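Alginate lyase AlgAT5 (Defluviitalea, PDB 5ZQI) probably cleaves alginate by beta-elimination, as a polysaccharide lyase of family 7 with a beta-sandwich fold. Local coordinates at residues G164-S169 with S233-K238. Numbering follows the deposited sequence.
Sequences GQIHDS and SGCYFK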
loop_
_atom_site.group_PDB
_atom_site.type_symbol
_atom_site.label_atom_id
_atom_site.label_comp_id
_atom_site.label_asym_id
_atom_site.label_seq_id
_atom_site.Cartn_x
_atom_site.Cartn_y
_atom_site.Cartn_z
ATOM N N GLY A 164 2.623 0.764 -0.107
ATOM C CA GLY A 164 2.630 1.285 1.245
ATOM C C GLY A 164 2.694 2.794 1.218
ATOM O O GLY A 164 3.507 3.390 0.492
ATOM N N GLN A 165 1.831 3.443 1.991
ATOM C CA GLN A 165 1.827 4.889 2.057
ATOM C C GLN A 165 1.464 5.398 3.447
ATOM O O GLN A 165 0.764 4.739 4.230
ATOM C CB GLN A 165 0.797 5.529 1.114
ATOM C CG GLN A 165 0.768 5.034 -0.290
ATOM C CD GLN A 165 -0.174 5.882 -1.130
ATOM O OE1 GLN A 165 -0.077 7.104 -1.130
ATOM N NE2 GLN A 165 -1.109 5.244 -1.825
ATOM N N ILE A 166 1.899 6.633 3.714
ATOM C CA ILE A 166 1.152 7.545 4.580
ATOM C C ILE A 166 0.527 8.570 3.645
ATOM O O ILE A 166 1.235 9.131 2.808
ATOM C CB ILE A 166 2.036 8.246 5.621
ATOM C CG1 ILE A 166 2.661 7.249 6.583
ATOM C CG2 ILE A 166 1.165 9.298 6.395
ATOM C CD1 ILE A 166 3.739 7.920 7.493
ATOM N N HIS A 167 -0.763 8.857 3.833
ATOM C CA HIS A 167 -1.530 9.821 3.049
ATOM C C HIS A 167 -2.202 10.790 4.011
ATOM O O HIS A 167 -2.522 10.415 5.133
ATOM C CB HIS A 167 -2.572 9.061 2.188
ATOM C CG HIS A 167 -3.006 9.780 0.947
ATOM N ND1 HIS A 167 -3.951 10.787 0.968
ATOM C CD2 HIS A 167 -2.655 9.618 -0.354
ATOM C CE1 HIS A 167 -4.152 11.221 -0.265
ATOM N NE2 HIS A 167 -3.366 10.546 -1.081
ATOM N N ASP A 168 -2.431 12.033 3.575
ATOM C CA ASP A 168 -3.159 13.012 4.395
ATOM C C ASP A 168 -4.409 13.467 3.642
ATOM O O ASP A 168 -4.879 12.757 2.728
ATOM C CB ASP A 168 -2.224 14.135 4.826
ATOM C CG ASP A 168 -1.862 15.092 3.714
ATOM O OD1 ASP A 168 -2.365 14.964 2.597
ATOM O OD2 ASP A 168 -1.056 16.006 3.974
ATOM N N SER A 169 -5.000 14.593 4.033
ATOM C CA SER A 169 -6.257 14.974 3.408
ATOM C C SER A 169 -6.103 15.288 1.927
ATOM O O SER A 169 -7.088 15.219 1.181
ATOM C CB SER A 169 -6.877 16.177 4.123
ATOM O OG SER A 169 -6.045 17.306 3.989
ATOM N N SER A 233 -0.970 16.583 10.160
ATOM C CA SER A 233 -2.102 15.868 10.747
ATOM C C SER A 233 -3.056 15.406 9.640
ATOM O O SER A 233 -2.843 15.644 8.437
ATOM C CB SER A 233 -2.817 16.727 11.797
ATOM O OG SER A 233 -3.343 17.888 11.229
ATOM N N GLY A 234 -4.097 14.683 10.046
ATOM C CA GLY A 234 -4.985 14.056 9.085
ATOM C C GLY A 234 -4.348 12.919 8.320
ATOM O O GLY A 234 -4.801 12.578 7.214
ATOM N N CYS A 235 -3.368 12.269 8.909
ATOM C CA CYS A 235 -2.682 11.166 8.256
ATOM C C CYS A 235 -3.382 9.832 8.461
ATOM O O CYS A 235 -4.060 9.599 9.461
ATOM C CB CYS A 235 -1.242 10.995 8.753
ATOM S SG CYS A 235 -0.141 12.358 8.370
ATOM N N TYR A 236 -3.149 8.930 7.519
ATOM C CA TYR A 236 -3.598 7.547 7.613
ATOM C C TYR A 236 -2.708 6.671 6.740
ATOM O O TYR A 236 -2.072 7.126 5.785
ATOM C CB TYR A 236 -5.073 7.415 7.208
ATOM C CG TYR A 236 -5.441 8.008 5.859
ATOM C CD1 TYR A 236 -5.766 9.366 5.729
ATOM C CD2 TYR A 236 -5.494 7.221 4.726
ATOM C CE1 TYR A 236 -6.087 9.896 4.514
ATOM C CE2 TYR A 236 -5.816 7.762 3.495
ATOM C CZ TYR A 236 -6.139 9.091 3.414
ATOM O OH TYR A 236 -6.488 9.631 2.195
ATOM N N PHE A 237 -2.672 5.396 7.096
ATOM C CA PHE A 237 -1.873 4.417 6.368
ATOM C C PHE A 237 -2.650 3.827 5.196
ATOM O O PHE A 237 -3.893 3.746 5.221
ATOM C CB PHE A 237 -1.419 3.269 7.294
ATOM C CG PHE A 237 -0.370 3.668 8.317
ATOM C CD1 PHE A 237 0.866 4.159 7.924
ATOM C CD2 PHE A 237 -0.614 3.493 9.667
ATOM C CE1 PHE A 237 1.822 4.530 8.864
ATOM C CE2 PHE A 237 0.352 3.841 10.618
ATOM C CZ PHE A 237 1.569 4.338 10.206
ATOM N N LYS A 238 -1.888 3.365 4.192
ATOM C CA LYS A 238 -2.414 2.569 3.092
ATOM C C LYS A 238 -1.455 1.437 2.789
ATOM O O LYS A 238 -0.258 1.594 2.968
ATOM C CB LYS A 238 -2.611 3.376 1.791
ATOM C CG LYS A 238 -3.379 4.683 1.990
ATOM C CD LYS A 238 -3.866 5.200 0.640
ATOM C CE LYS A 238 -5.223 4.494 0.344
ATOM N NZ LYS A 238 -5.741 4.719 -1.022
HETATM O O HOH W 1 -7.668 12.116 1.542
HETATM O O HOH W 2 -4.442 16.460 6.161
#
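Gln165 and His167 pair antiparallel with Lys238 and Tyr236, the two short strands 164-167 and 236-238 running at 157° to one another. Four backbone hydrogen bonds join them: Gln165 and Lys238 exchange N-H and carbonyl in both directions, and so do His167 and Tyr236, with Ile166 and Phe237 forming the non-hydrogen-bonded pair between. Beyond the strands, a water bridges Ser169 N and Ser233 O.

On one sheet face, CB of His167 sits over the Tyr236 ring, 4.1 Å from its centroid, in a CH-pi contact. Chi1 of Tyr236 (53°) puts CG between the backbone N and the carbonyl carbon, and His167 O lies 3.4 Å above the plane of the Tyr236 ring, toward its rim. ND1 of His167 donates to Asp168 O at 2.8 Å, and a second water links that carbonyl to Tyr236 OH. Without the phenol, as with an alanine here, His167 CB is likely to lose the face it packs on, and this water one of its partners. Farther along, NE2 of Gln165 packs 3.7 Å from CD of Lys238 and hydrogen-bonds Glu122 OE2, while NZ of Lys238 forms a salt bridge with Glu122 OE1.

On the opposite face Ile166 and Phe237 make an apolar pair, Ile166 CG1 to Phe237 CE1 3.6 Å, while CG2 of Ile166 touches Cys235 CB.

The pairing sets the QIH motif of family 7 lyases beside the start of the YFKAG motif, on a face that probably lines the alginate cleft; Gln165 and His167 correspond to residues that serve catalysis in relatives. Within the larger antiparallel sheet of the sandwich, strand 172-179 flanks 164-167 and strand 120-127, bearing the third family motif, flanks 236-238; its Arg124 makes a cation-pi contact with Tyr236.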